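PDB 4ZM6: N-acetyl-beta-D glucosaminidase from Rhizomucor miehei CAU432, which probably removes beta-linked N-acetylglucosamine units through a glycoside hydrolase family 3 region and transfers acetyl groups from acetyl-CoA to glucosamine through a GCN5-related region. Local coordinates for residues T189-D194 / L270-V275; V195-K200 / L234-N239; V228-M233 / V242-A247; I246-V251 / L289-D294; V264-C269 / N293-I298. All blocks are in the same frame, centred on the assembly; numbering follows the deposited sequence.

Contact 1 (T189-D194 / L270-V275); sequences TDSHLD and LEMDAV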
# COMPACT_ATOMS: atom_id res chain seq x y z
N THR A 189 6.53 -24.65 17.67
CA THR A 189 6.12 -24.96 19.04
C THR A 189 4.62 -24.71 19.26
O THR A 189 4.07 -23.71 18.78
CB THR A 189 6.92 -24.11 20.07
OG1 THR A 189 8.33 -24.26 19.83
CG2 THR A 189 6.60 -24.52 21.51
N ASP A 190 3.99 -25.64 19.98
CA ASP A 190 2.56 -25.55 20.30
C ASP A 190 2.37 -24.78 21.60
O ASP A 190 3.08 -25.01 22.58
CB ASP A 190 1.97 -26.97 20.41
CG ASP A 190 0.44 -26.98 20.43
OD1 ASP A 190 -0.18 -25.98 20.84
OD2 ASP A 190 -0.15 -28.01 20.04
N SER A 191 1.40 -23.87 21.61
CA SER A 191 1.11 -23.01 22.76
C SER A 191 0.56 -23.80 23.96
O SER A 191 0.81 -23.44 25.11
CB SER A 191 0.11 -21.92 22.37
OG SER A 191 0.28 -20.75 23.17
N HIS A 192 -0.18 -24.87 23.67
CA HIS A 192 -0.81 -25.69 24.71
C HIS A 192 0.21 -26.52 25.50
O HIS A 192 0.03 -26.75 26.70
CB HIS A 192 -1.86 -26.64 24.10
CG HIS A 192 -2.96 -25.93 23.36
ND1 HIS A 192 -2.95 -25.77 21.99
CD2 HIS A 192 -4.11 -25.36 23.79
CE1 HIS A 192 -4.04 -25.13 21.61
NE2 HIS A 192 -4.76 -24.86 22.69
N LEU A 193 1.27 -26.96 24.82
CA LEU A 193 2.28 -27.85 25.41
C LEU A 193 3.45 -27.07 26.03
O LEU A 193 3.72 -27.22 27.23
CB LEU A 193 2.82 -28.82 24.35
CG LEU A 193 1.78 -29.59 23.52
CD1 LEU A 193 2.44 -30.30 22.36
CD2 LEU A 193 1.00 -30.57 24.39
N ASP A 194 4.12 -26.25 25.22
CA ASP A 194 5.34 -25.55 25.64
C ASP A 194 5.21 -24.04 25.37
O ASP A 194 4.19 -23.57 24.87
CB ASP A 194 6.54 -26.13 24.88
CG ASP A 194 7.76 -26.34 25.77
OD1 ASP A 194 8.02 -25.50 26.66
OD2 ASP A 194 8.46 -27.35 25.56
N LEU A 270 -5.96 -18.69 30.00
CA LEU A 270 -4.91 -18.61 31.01
C LEU A 270 -4.56 -19.96 31.66
O LEU A 270 -3.72 -20.01 32.56
CB LEU A 270 -5.28 -17.60 32.10
CG LEU A 270 -5.35 -16.13 31.70
CD1 LEU A 270 -5.94 -15.30 32.82
CD2 LEU A 270 -3.98 -15.61 31.31
N GLU A 271 -5.19 -21.04 31.22
CA GLU A 271 -4.92 -22.38 31.76
C GLU A 271 -4.03 -23.23 30.86
O GLU A 271 -3.72 -24.37 31.20
CB GLU A 271 -6.23 -23.11 32.04
CG GLU A 271 -7.08 -22.46 33.13
CD GLU A 271 -8.23 -23.33 33.60
OE1 GLU A 271 -8.27 -24.53 33.26
OE2 GLU A 271 -9.11 -22.80 34.32
N MET A 272 -3.60 -22.67 29.73
CA MET A 272 -2.63 -23.35 28.87
C MET A 272 -1.29 -23.35 29.59
O MET A 272 -1.03 -22.50 30.45
CB MET A 272 -2.51 -22.64 27.52
CG MET A 272 -3.79 -22.65 26.70
SD MET A 272 -3.89 -21.29 25.51
CE MET A 272 -3.01 -21.98 24.12
N ASP A 273 -0.44 -24.31 29.24
CA ASP A 273 0.84 -24.49 29.94
C ASP A 273 1.79 -23.31 29.75
O ASP A 273 2.64 -23.05 30.61
CB ASP A 273 1.53 -25.80 29.51
CG ASP A 273 0.79 -27.04 30.00
OD1 ASP A 273 0.16 -26.99 31.09
OD2 ASP A 273 0.84 -28.07 29.30
N ALA A 274 1.65 -22.59 28.64
CA ALA A 274 2.47 -21.41 28.36
C ALA A 274 2.36 -20.32 29.44
O ALA A 274 3.29 -19.54 29.62
CB ALA A 274 2.13 -20.84 26.99
N VAL A 275 1.23 -20.25 30.13
CA VAL A 275 1.07 -19.31 31.24
C VAL A 275 0.83 -20.00 32.59
O VAL A 275 1.07 -19.39 33.63
CB VAL A 275 -0.07 -18.30 30.99
CG1 VAL A 275 -1.40 -18.87 31.43
CG2 VAL A 275 0.20 -16.99 31.70
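Met272 reaches across from residues 270-275 to the imidazole of His192 and fills the angle between that ring and Ser191. The apolar part of the contact is carried by its methyl group. CE lies over one face of the His192 ring, displaced toward the rim, in a CH-pi contact 3.8 Å from the ring centroid. The same methyl touches CB of Ser191 at 3.6 Å. It gets there because the thioether chain bends at its last torsion (chi3 85°), which turns CE back over the imidazole while SD remains oblique to it. CB of Ala274 packs on the carbonyl O of Ser191 at 3.5 Å, and CB of Asp273 sits between the carbonyl O atoms of His192 and Leu193, 3.3 Å from the former.

The hydrogen bonding that shapes this surface is internal to residues 189-194. Asp190 OD1 accepts twice from His192: from ring ND1 at 3.0 Å, on the syn side of the carboxylate, and from the backbone N, also at 3.0 Å but from above the carboxylate plane. The backbone bond makes an Asx turn, and the pair together restrains the rotation of the imidazole.

Met272, N-cap of helix 273-276, thus brings the loop after strand 264-267 to that after strand 178-181 where the strands of the family 3 TIM barrel end, with His232 of the intervening loop touching both.

Contact 2 (V195-K200 / L234-N239); sequences VPVINK and LLPHFN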
# COMPACT_ATOMS: atom_id res chain seq x y z
N VAL A 195 6.25 -23.27 25.73
CA VAL A 195 6.28 -21.82 25.51
C VAL A 195 6.91 -21.49 24.16
O VAL A 195 8.10 -21.72 23.96
CB VAL A 195 7.08 -21.09 26.62
CG1 VAL A 195 7.28 -19.62 26.27
CG2 VAL A 195 6.37 -21.22 27.95
N PRO A 196 6.11 -20.92 23.22
CA PRO A 196 6.69 -20.59 21.92
C PRO A 196 7.46 -19.27 21.97
O PRO A 196 7.05 -18.33 22.66
CB PRO A 196 5.46 -20.49 21.01
CG PRO A 196 4.31 -20.19 21.92
CD PRO A 196 4.72 -20.45 23.34
N VAL A 197 8.57 -19.23 21.26
CA VAL A 197 9.44 -18.06 21.25
C VAL A 197 9.38 -17.44 19.86
O VAL A 197 9.60 -18.13 18.86
CB VAL A 197 10.91 -18.43 21.56
CG1 VAL A 197 11.70 -17.18 21.91
CG2 VAL A 197 10.98 -19.44 22.70
N ILE A 198 9.08 -16.14 19.82
CA ILE A 198 9.13 -15.36 18.59
C ILE A 198 10.26 -14.34 18.73
O ILE A 198 10.09 -13.30 19.36
CB ILE A 198 7.79 -14.63 18.31
CG1 ILE A 198 6.61 -15.62 18.36
CG2 ILE A 198 7.84 -13.91 16.97
CD1 ILE A 198 6.73 -16.81 17.43
N ASN A 199 11.41 -14.68 18.16
CA ASN A 199 12.61 -13.85 18.28
C ASN A 199 12.67 -12.86 17.13
O ASN A 199 13.47 -13.02 16.21
CB ASN A 199 13.86 -14.74 18.32
CG ASN A 199 15.11 -13.98 18.72
OD1 ASN A 199 15.09 -13.17 19.65
ND2 ASN A 199 16.22 -14.25 18.03
N LYS A 200 11.81 -11.85 17.18
CA LYS A 200 11.69 -10.86 16.11
C LYS A 200 11.57 -9.45 16.65
O LYS A 200 11.01 -9.24 17.73
CB LYS A 200 10.46 -11.14 15.25
CG LYS A 200 10.41 -12.53 14.65
CD LYS A 200 9.38 -12.62 13.54
CE LYS A 200 9.07 -14.07 13.19
NZ LYS A 200 8.52 -14.19 11.81
N LEU A 234 6.62 -15.76 23.76
CA LEU A 234 7.74 -15.03 24.31
C LEU A 234 8.41 -14.23 23.20
O LEU A 234 8.79 -14.79 22.17
CB LEU A 234 8.74 -16.01 24.95
CG LEU A 234 9.67 -15.52 26.07
CD1 LEU A 234 10.64 -14.46 25.58
CD2 LEU A 234 8.89 -15.02 27.28
N LEU A 235 8.54 -12.92 23.43
CA LEU A 235 9.16 -12.01 22.46
C LEU A 235 10.35 -11.31 23.11
O LEU A 235 10.21 -10.23 23.69
CB LEU A 235 8.12 -11.00 21.97
CG LEU A 235 7.06 -11.61 21.05
CD1 LEU A 235 5.65 -11.24 21.49
CD2 LEU A 235 7.29 -11.21 19.59
N PRO A 236 11.55 -11.94 23.02
CA PRO A 236 12.75 -11.44 23.70
C PRO A 236 13.10 -9.98 23.42
O PRO A 236 13.58 -9.30 24.32
CB PRO A 236 13.85 -12.37 23.18
CG PRO A 236 13.14 -13.64 22.86
CD PRO A 236 11.81 -13.21 22.32
N HIS A 237 12.87 -9.51 22.19
CA HIS A 237 13.14 -8.11 21.84
C HIS A 237 12.17 -7.12 22.49
O HIS A 237 12.39 -5.91 22.41
CB HIS A 237 13.11 -7.92 20.32
CG HIS A 237 14.26 -8.56 19.60
ND1 HIS A 237 14.14 -9.76 18.92
CD2 HIS A 237 15.54 -8.15 19.43
CE1 HIS A 237 15.30 -10.07 18.38
NE2 HIS A 237 16.17 -9.11 18.67
N PHE A 238 11.09 -7.61 23.10
CA PHE A 238 10.12 -6.77 23.81
C PHE A 238 10.13 -7.05 25.31
O PHE A 238 10.27 -6.13 26.12
CB PHE A 238 8.71 -7.01 23.26
CG PHE A 238 8.53 -6.61 21.83
CD1 PHE A 238 9.02 -7.42 20.80
CD2 PHE A 238 7.87 -5.44 21.49
CE1 PHE A 238 8.86 -7.06 19.48
CE2 PHE A 238 7.71 -5.08 20.17
CZ PHE A 238 8.20 -5.89 19.16
N ASN A 239 9.95 -8.31 25.67
CA ASN A 239 10.00 -8.75 27.07
C ASN A 239 10.43 -10.21 27.14
O ASN A 239 9.69 -11.11 26.73
CB ASN A 239 8.64 -8.56 27.74
CG ASN A 239 8.67 -8.93 29.22
OD1 ASN A 239 9.30 -9.91 29.62
ND2 ASN A 239 7.96 -8.15 30.02
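Ile198 and Leu234 are joined through their backbones: Ile198 N donates to Leu234 O at 2.7 Å, and Leu234 N returns a nearly straight bond (177°) to Pro196 O at 2.8 Å. The two bonds make a single beta bridge that pairs Val197 with Leu234 and gives two otherwise irregular loops a fixed alignment.

The side chain of Leu235 continues along this pairing. Its CB stands 4.0 Å from the carbonyl O of Ile198, and CG comes to 4.1 Å from CB of the same isoleucine. The CD2 branch makes the tightest apolar approach, 3.7 Å from Ile198 CB, with the two side chains lying side by side and pointing the same way. The other branch leaves the contact, CD1 meeting CD1 of Ile250 at 3.5 Å.

On another part of the surface, Val197 CG1 packs against the Pro236 ring at CG, 3.9 Å away, and the two side chains cross at about a right angle. Lys200 turns its amino end elsewhere, forming salt bridges with Glu209 and Asp186.

The paired loops follow strands 178-181 and 227-230, and helix 202-207 covers them through Leu205, which touches Leu235 and Phe238, and through Leu202, which touches Phe238.

Contact 3 (V228-M233 / V242-A247); sequences VMVGHM and VVSSIA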
# COMPACT_ATOMS: atom_id res chain seq x y z
N VAL A 228 -9.64 -7.75 20.56
CA VAL A 228 -8.39 -8.35 20.11
C VAL A 228 -7.88 -9.30 21.20
O VAL A 228 -7.85 -8.94 22.37
CB VAL A 228 -7.32 -7.26 19.85
CG1 VAL A 228 -5.97 -7.90 19.51
CG2 VAL A 228 -7.77 -6.33 18.74
N MET A 229 -7.48 -10.50 20.80
CA MET A 229 -6.96 -11.48 21.75
C MET A 229 -5.44 -11.59 21.66
O MET A 229 -4.86 -11.73 20.58
CB MET A 229 -7.59 -12.85 21.51
CG MET A 229 -7.26 -13.88 22.58
SD MET A 229 -7.75 -15.54 22.11
CE MET A 229 -9.53 -15.41 22.29
N VAL A 230 -4.79 -11.54 22.82
CA VAL A 230 -3.35 -11.67 22.91
C VAL A 230 -2.99 -13.09 23.32
O VAL A 230 -3.27 -13.52 24.44
CB VAL A 230 -2.78 -10.67 23.94
CG1 VAL A 230 -1.26 -10.69 23.92
CG2 VAL A 230 -3.31 -9.27 23.66
N GLY A 231 -2.36 -13.83 22.41
CA GLY A 231 -1.91 -15.18 22.71
C GLY A 231 -0.73 -15.20 23.67
O GLY A 231 -0.30 -14.15 24.16
N HIS A 232 -0.22 -16.40 23.92
CA HIS A 232 0.91 -16.59 24.83
C HIS A 232 2.16 -16.96 24.04
O HIS A 232 2.32 -18.12 23.64
CB HIS A 232 0.60 -17.67 25.86
CG HIS A 232 -0.76 -17.56 26.46
ND1 HIS A 232 -1.12 -16.53 27.31
CD2 HIS A 232 -1.86 -18.34 26.33
CE1 HIS A 232 -2.37 -16.69 27.68
NE2 HIS A 232 -2.85 -17.78 27.11
N MET A 233 3.02 -15.98 23.82
CA MET A 233 4.31 -16.20 23.16
C MET A 233 5.39 -15.26 23.70
O MET A 233 5.10 -14.12 24.07
CB MET A 233 4.18 -16.07 21.63
CG MET A 233 3.20 -15.00 21.15
SD MET A 233 2.43 -15.44 19.58
CE MET A 233 0.77 -14.84 19.86
N VAL A 242 8.57 -12.55 30.60
CA VAL A 242 7.22 -13.13 30.60
C VAL A 242 6.56 -13.17 29.23
O VAL A 242 6.96 -12.47 28.30
CB VAL A 242 6.29 -12.39 31.57
CG1 VAL A 242 6.66 -12.73 33.01
CG2 VAL A 242 6.32 -10.89 31.34
N VAL A 243 5.52 -13.99 29.15
CA VAL A 243 4.82 -14.29 27.91
C VAL A 243 3.94 -13.09 27.49
O VAL A 243 3.50 -12.30 28.33
CB VAL A 243 4.02 -15.61 28.07
CG1 VAL A 243 2.57 -15.36 28.47
CG2 VAL A 243 4.10 -16.44 26.81
N SER A 244 3.70 -12.97 26.18
CA SER A 244 3.07 -11.77 25.59
C SER A 244 1.78 -11.28 26.25
O SER A 244 1.56 -10.07 26.37
CB SER A 244 2.80 -12.01 24.10
OG SER A 244 2.05 -13.20 23.90
N SER A 245 0.93 -12.21 26.69
CA SER A 245 -0.37 -11.87 27.29
C SER A 245 -0.26 -11.01 28.54
O SER A 245 -1.18 -10.25 28.85
CB SER A 245 -1.13 -13.14 27.63
OG SER A 245 -1.12 -14.04 26.53
N ILE A 246 0.84 -11.15 29.27
CA ILE A 246 1.03 -10.48 30.55
C ILE A 246 2.19 -9.48 30.55
O ILE A 246 2.56 -8.95 31.59
CB ILE A 246 1.22 -11.52 31.68
CG1 ILE A 246 2.56 -12.26 31.54
CG2 ILE A 246 0.03 -12.49 31.69
CD1 ILE A 246 2.64 -13.60 32.25
N ALA A 247 2.73 -9.21 29.36
CA ALA A 247 3.80 -8.23 29.18
C ALA A 247 3.21 -6.89 28.74
O ALA A 247 2.56 -6.82 27.69
CB ALA A 247 4.79 -8.72 28.13
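The turn that leaves strand 227-230 of the TIM barrel is fastened to its own loop by Gly231, Met233, Ser244 and Ser245. The carbonyl O of Gly231 is the centre of the arrangement. It accepts from Ser244 OG and Ser245 OG, each modelled short at 2.5 Å, a length not to be leaned on at this resolution. The two hydroxyls reach it from opposite faces of the carbonyl plane, both well out of it.

Ser244 has a second role. Its OG also accepts from Met233 N at 2.9 Å, while its own backbone N donates to Met233 O at 2.8 Å. This serine therefore grips Met233 at both polar atoms of its main chain. With OG set between the backbone N and the carbonyl carbon (chi1 53°), the hydroxyl comes within reach of Met233 N and Gly231 O together.

Apolar groups close the sides. Val243 CG2 packs on CB of His232 at 3.8 Å, and Val230 CG1 lies 3.7 Å from CA of Ser245. His232 itself is positioned from outside the two segments by a hydrogen bond from NE2 to the carbonyl O of Cys269.

The buried carbonyl of Gly231 and both polar main-chain atoms of Met233 find their partners in these serines. The direction of donation runs from Met233 N through Ser244 OG to Gly231 O, a short chain of bonds that probably reinforces itself.

Contact 4 (I246-V251 / L289-D294); sequences IAPEIV and LQAGND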
# COMPACT_ATOMS: atom_id res chain seq x y z
N ILE A 246 0.84 -11.15 29.27
CA ILE A 246 1.03 -10.48 30.55
C ILE A 246 2.19 -9.48 30.55
O ILE A 246 2.56 -8.95 31.59
CB ILE A 246 1.22 -11.52 31.68
CG1 ILE A 246 2.56 -12.26 31.54
CG2 ILE A 246 0.03 -12.49 31.69
CD1 ILE A 246 2.64 -13.60 32.25
N ALA A 247 2.73 -9.21 29.36
CA ALA A 247 3.80 -8.23 29.18
C ALA A 247 3.21 -6.89 28.74
O ALA A 247 2.56 -6.82 27.69
CB ALA A 247 4.79 -8.72 28.13
N PRO A 248 3.44 -5.81 29.51
CA PRO A 248 2.92 -4.50 29.10
C PRO A 248 3.59 -3.95 27.83
O PRO A 248 3.03 -3.06 27.19
CB PRO A 248 3.23 -3.61 30.31
CG PRO A 248 4.43 -4.24 30.93
CD PRO A 248 4.26 -5.72 30.73
N GLU A 249 4.76 -4.47 27.48
CA GLU A 249 5.45 -4.07 26.26
C GLU A 249 4.67 -4.49 25.02
O GLU A 249 4.76 -3.84 23.97
CB GLU A 249 6.87 -4.66 26.20
CG GLU A 249 7.83 -4.14 27.26
CD GLU A 249 7.78 -4.91 28.57
OE1 GLU A 249 8.67 -4.69 29.41
OE2 GLU A 249 6.85 -5.73 28.76
N ILE A 250 3.92 -5.58 25.14
CA ILE A 250 3.10 -6.09 24.04
C ILE A 250 1.68 -5.53 24.09
O ILE A 250 1.16 -5.08 23.07
CB ILE A 250 3.03 -7.63 24.09
CG1 ILE A 250 4.44 -8.24 23.97
CG2 ILE A 250 2.09 -8.17 23.02
CD1 ILE A 250 5.16 -7.94 22.68
N VAL A 251 1.06 -5.55 25.26
CA VAL A 251 -0.34 -5.17 25.38
C VAL A 251 -0.52 -3.65 25.37
O VAL A 251 -1.16 -3.12 24.47
CB VAL A 251 -0.99 -5.78 26.65
CG1 VAL A 251 -2.45 -5.36 26.76
CG2 VAL A 251 -0.87 -7.29 26.62
N LEU A 289 -4.21 -8.15 33.53
CA LEU A 289 -4.86 -6.86 33.71
C LEU A 289 -3.86 -5.75 34.03
O LEU A 289 -4.11 -4.58 33.72
CB LEU A 289 -5.93 -6.93 34.80
CG LEU A 289 -7.11 -7.86 34.51
CD1 LEU A 289 -8.05 -7.89 35.71
CD2 LEU A 289 -7.86 -7.44 33.26
N GLN A 290 -2.74 -6.11 34.64
CA GLN A 290 -1.64 -5.16 34.88
C GLN A 290 -0.98 -4.73 33.57
O GLN A 290 -0.58 -3.58 33.41
CB GLN A 290 -0.59 -5.75 35.83
CG GLN A 290 -0.95 -5.63 37.30
CD GLN A 290 -0.04 -6.44 38.22
OE1 GLN A 290 0.57 -7.43 37.80
NE2 GLN A 290 0.05 -6.01 39.47
N ALA A 291 -0.87 -5.67 32.62
CA ALA A 291 -0.27 -5.39 31.32
C ALA A 291 -1.11 -4.47 30.43
O ALA A 291 -0.59 -3.87 29.49
CB ALA A 291 0.02 -6.70 30.58
N GLY A 292 -2.40 -4.36 30.74
CA GLY A 292 -3.31 -3.48 29.99
C GLY A 292 -4.48 -4.20 29.35
O GLY A 292 -5.30 -3.55 28.69
N ASN A 293 -4.56 -5.52 29.51
CA ASN A 293 -5.73 -6.28 29.08
C ASN A 293 -6.99 -5.77 29.78
O ASN A 293 -6.94 -5.40 30.96
CB ASN A 293 -5.57 -7.77 29.38
CG ASN A 293 -4.65 -8.48 28.40
OD1 ASN A 293 -5.07 -8.89 27.33
ND2 ASN A 293 -3.39 -8.65 28.79
N ASP A 294 -8.10 -5.73 29.05
CA ASP A 294 -9.39 -5.41 29.65
C ASP A 294 -10.07 -6.64 30.24
O ASP A 294 -10.98 -6.51 31.03
CB ASP A 294 -10.31 -4.78 28.61
CG ASP A 294 -9.86 -3.40 28.17
OD1 ASP A 294 -9.49 -2.59 29.04
OD2 ASP A 294 -9.88 -3.13 26.95
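Val251 and Ala291 form the heart of this contact, made without a hydrogen bond between the segments. Val251 CB lies 3.4 Å from Ala291 O, and its CG2 touches Ala291 CB at 4.1 Å. That alanine methyl also lies against the backbone of the other segment, 3.5 Å from C of Ile246. Ala291 O then receives a CA-H...O contact from Pro248 CA at 3.6 Å. Val251 straddles the chain beyond it: CG1, lying anti to the valine's own backbone N (chi1 180°), rests on C of Gly292 at 3.5 Å, whereas CG2 touches Asn293 ND2 at 3.6 Å, the two side chains crossing at about a right angle.

Farther out, Asn293 ND2 is hydrogen-bonded to Ala288 O and, weakly, to Ser245 O, so the amide ties helix 281-291 to the residue just before Ile246. The carbonyl O of Ala247 takes bonds from Ile250 N and Val251 N, both at 3.1 Å, which fix the turn leading into helix 251-258. Gly292, with a positive phi of 121°, turns the chain out of helix 281-291.

That turn thus rests against the C-terminal end of helix 281-291, joining two helical connections of the family 3 TIM barrel.

Contact 5 (V264-C269 / N293-I298); sequences VIITDC and NDMAMI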
# COMPACT_ATOMS: atom_id res chain seq x y z
N VAL A 264 -11.79 -3.65 23.11
CA VAL A 264 -11.50 -4.60 24.20
C VAL A 264 -10.28 -5.46 23.89
O VAL A 264 -10.18 -6.03 22.81
CB VAL A 264 -12.71 -5.52 24.48
CG1 VAL A 264 -12.34 -6.65 25.42
CG2 VAL A 264 -13.87 -4.71 25.05
N ILE A 265 -9.38 -5.57 24.86
CA ILE A 265 -8.26 -6.50 24.77
C ILE A 265 -8.51 -7.64 25.76
O ILE A 265 -8.78 -7.39 26.94
CB ILE A 265 -6.91 -5.82 25.07
CG1 ILE A 265 -6.78 -4.54 24.25
CG2 ILE A 265 -5.76 -6.78 24.76
CD1 ILE A 265 -5.51 -3.76 24.51
N ILE A 266 -8.40 -8.87 25.28
CA ILE A 266 -8.65 -10.07 26.08
C ILE A 266 -7.47 -11.04 25.90
O ILE A 266 -6.75 -10.97 24.91
CB ILE A 266 -10.00 -10.74 25.68
CG1 ILE A 266 -10.32 -11.93 26.58
CG2 ILE A 266 -9.99 -11.18 24.22
CD1 ILE A 266 -11.77 -12.38 26.51
N THR A 267 -7.26 -11.93 26.87
CA THR A 267 -6.20 -12.94 26.77
C THR A 267 -6.72 -14.23 26.14
O THR A 267 -7.93 -14.47 26.09
CB THR A 267 -5.60 -13.33 28.15
OG1 THR A 267 -6.45 -14.28 28.80
CG2 THR A 267 -5.40 -12.10 29.04
N ASP A 268 -5.79 -15.05 25.67
CA ASP A 268 -6.08 -16.44 25.34
C ASP A 268 -6.23 -17.18 26.68
O ASP A 268 -5.90 -16.63 27.74
CB ASP A 268 -4.96 -17.03 24.48
CG ASP A 268 -5.36 -18.33 23.77
OD1 ASP A 268 -6.46 -18.85 24.03
OD2 ASP A 268 -4.56 -18.83 22.95
N CYS A 269 -6.73 -18.41 26.63
CA CYS A 269 -6.95 -19.23 27.84
C CYS A 269 -5.75 -19.20 28.79
O CYS A 269 -4.65 -19.65 28.43
CB CYS A 269 -7.27 -20.68 27.45
SG CYS A 269 -8.03 -21.68 28.76
N ASN A 293 -4.56 -5.52 29.51
CA ASN A 293 -5.73 -6.28 29.08
C ASN A 293 -6.99 -5.77 29.78
O ASN A 293 -6.94 -5.40 30.96
CB ASN A 293 -5.57 -7.77 29.38
CG ASN A 293 -4.65 -8.48 28.40
OD1 ASN A 293 -5.07 -8.89 27.33
ND2 ASN A 293 -3.39 -8.65 28.79
N ASP A 294 -8.10 -5.73 29.05
CA ASP A 294 -9.39 -5.41 29.65
C ASP A 294 -10.07 -6.64 30.24
O ASP A 294 -10.98 -6.51 31.03
CB ASP A 294 -10.31 -4.78 28.61
CG ASP A 294 -9.86 -3.40 28.17
OD1 ASP A 294 -9.49 -2.59 29.04
OD2 ASP A 294 -9.88 -3.13 26.95
N MET A 295 -9.63 -7.83 29.84
CA MET A 295 -10.39 -9.04 30.14
C MET A 295 -9.49 -10.26 30.29
O MET A 295 -8.47 -10.37 29.59
CB MET A 295 -11.42 -9.27 29.03
CG MET A 295 -12.69 -9.97 29.48
SD MET A 295 -14.07 -9.75 28.33
CE MET A 295 -14.33 -7.99 28.50
N ALA A 296 -9.87 -11.17 31.18
CA ALA A 296 -9.10 -12.40 31.43
C ALA A 296 -9.95 -13.65 31.19
O ALA A 296 -11.09 -13.75 31.65
CB ALA A 296 -8.55 -12.41 32.84
N MET A 297 -9.38 -14.61 30.47
CA MET A 297 -10.08 -15.82 30.09
C MET A 297 -9.59 -16.98 30.96
O MET A 297 -8.38 -17.18 31.11
CB MET A 297 -9.83 -16.12 28.61
CG MET A 297 -10.45 -17.40 28.08
SD MET A 297 -10.25 -17.51 26.29
CE MET A 297 -10.31 -19.28 26.01
N ILE A 298 -10.53 -17.72 31.53
CA ILE A 298 -10.22 -18.89 32.35
C ILE A 298 -11.19 -20.03 32.01
O ILE A 298 -12.10 -20.35 32.77
CB ILE A 298 -10.26 -18.57 33.86
CG1 ILE A 298 -9.55 -17.24 34.16
CG2 ILE A 298 -9.62 -19.70 34.66
CD1 ILE A 298 -9.52 -16.85 35.62
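Strand 264-267 and the segment leading into strand 296-298 run side by side with their directions 42° apart, and the pairing is loose. The connection between them passes through helices 273-276 and 281-291, a beta-alpha-beta crossover of the TIM barrel. Ile265 is held at both of its polar backbone atoms by one residue: Asp294 N donates to Ile265 O at 2.8 Å, and Ile265 N donates to Asp294 OD2 at 3.3 Å, meeting the anti side of the carboxylate. Farther along, Thr267 N reaches Met295 O only by a weak bond.

Asp294 also forms salt bridges with Arg256 and Arg332 and a hydrogen bond with Ser329, so its carboxylate ties the strand edge to the surrounding helices. Charge from the two arginines probably steadies it in this buried setting.

Among the apolar groups, Met295 CB packs on Ile266 CG1 at 3.8 Å; its chain then bends at the last torsion (chi3 -66°), bringing CE to Val264 CG1 at 3.9 Å. Helix 323-340 covers this patch through Leu336 and Val333. On the other side of the strand, Asn293, its ND2 bonded to Ala288 O, rests OD1 3.4 Å from Ile265 CG2, with the two side chains at about a right angle.

Thr267 OG1 donates to Asp268 O at 2.6 Å and accepts a weak bond from Met297 N. Beyond it the Met297 side chain runs out extended along the backbone of residues 267-269, and its methyl CE ends 3.6 Å from Cys269 CB.

All five contacts lie in the glycoside hydrolase family 3 barrel domain, away from the acetyl-CoA site. They occupy the run from the loop after strand 178-181 to strand 296-298. Contact 3 is central: its centre lies about 8 Å from that of contact 4, 9 Å from contact 5, 10 Å from contact 2 and 11 Å from contact 1. Along the chain, contacts 2 and 3 are nested within the loop closed by contact 1, whereas contacts 4 and 5 cross it, and their second segments overlap at Asn293 and Asp294. Strands 227-230 of contact 3 and 264-267 of contact 5 are neighbours in one parallel sheet. Together the contacts join consecutive beta-alpha units of the barrel.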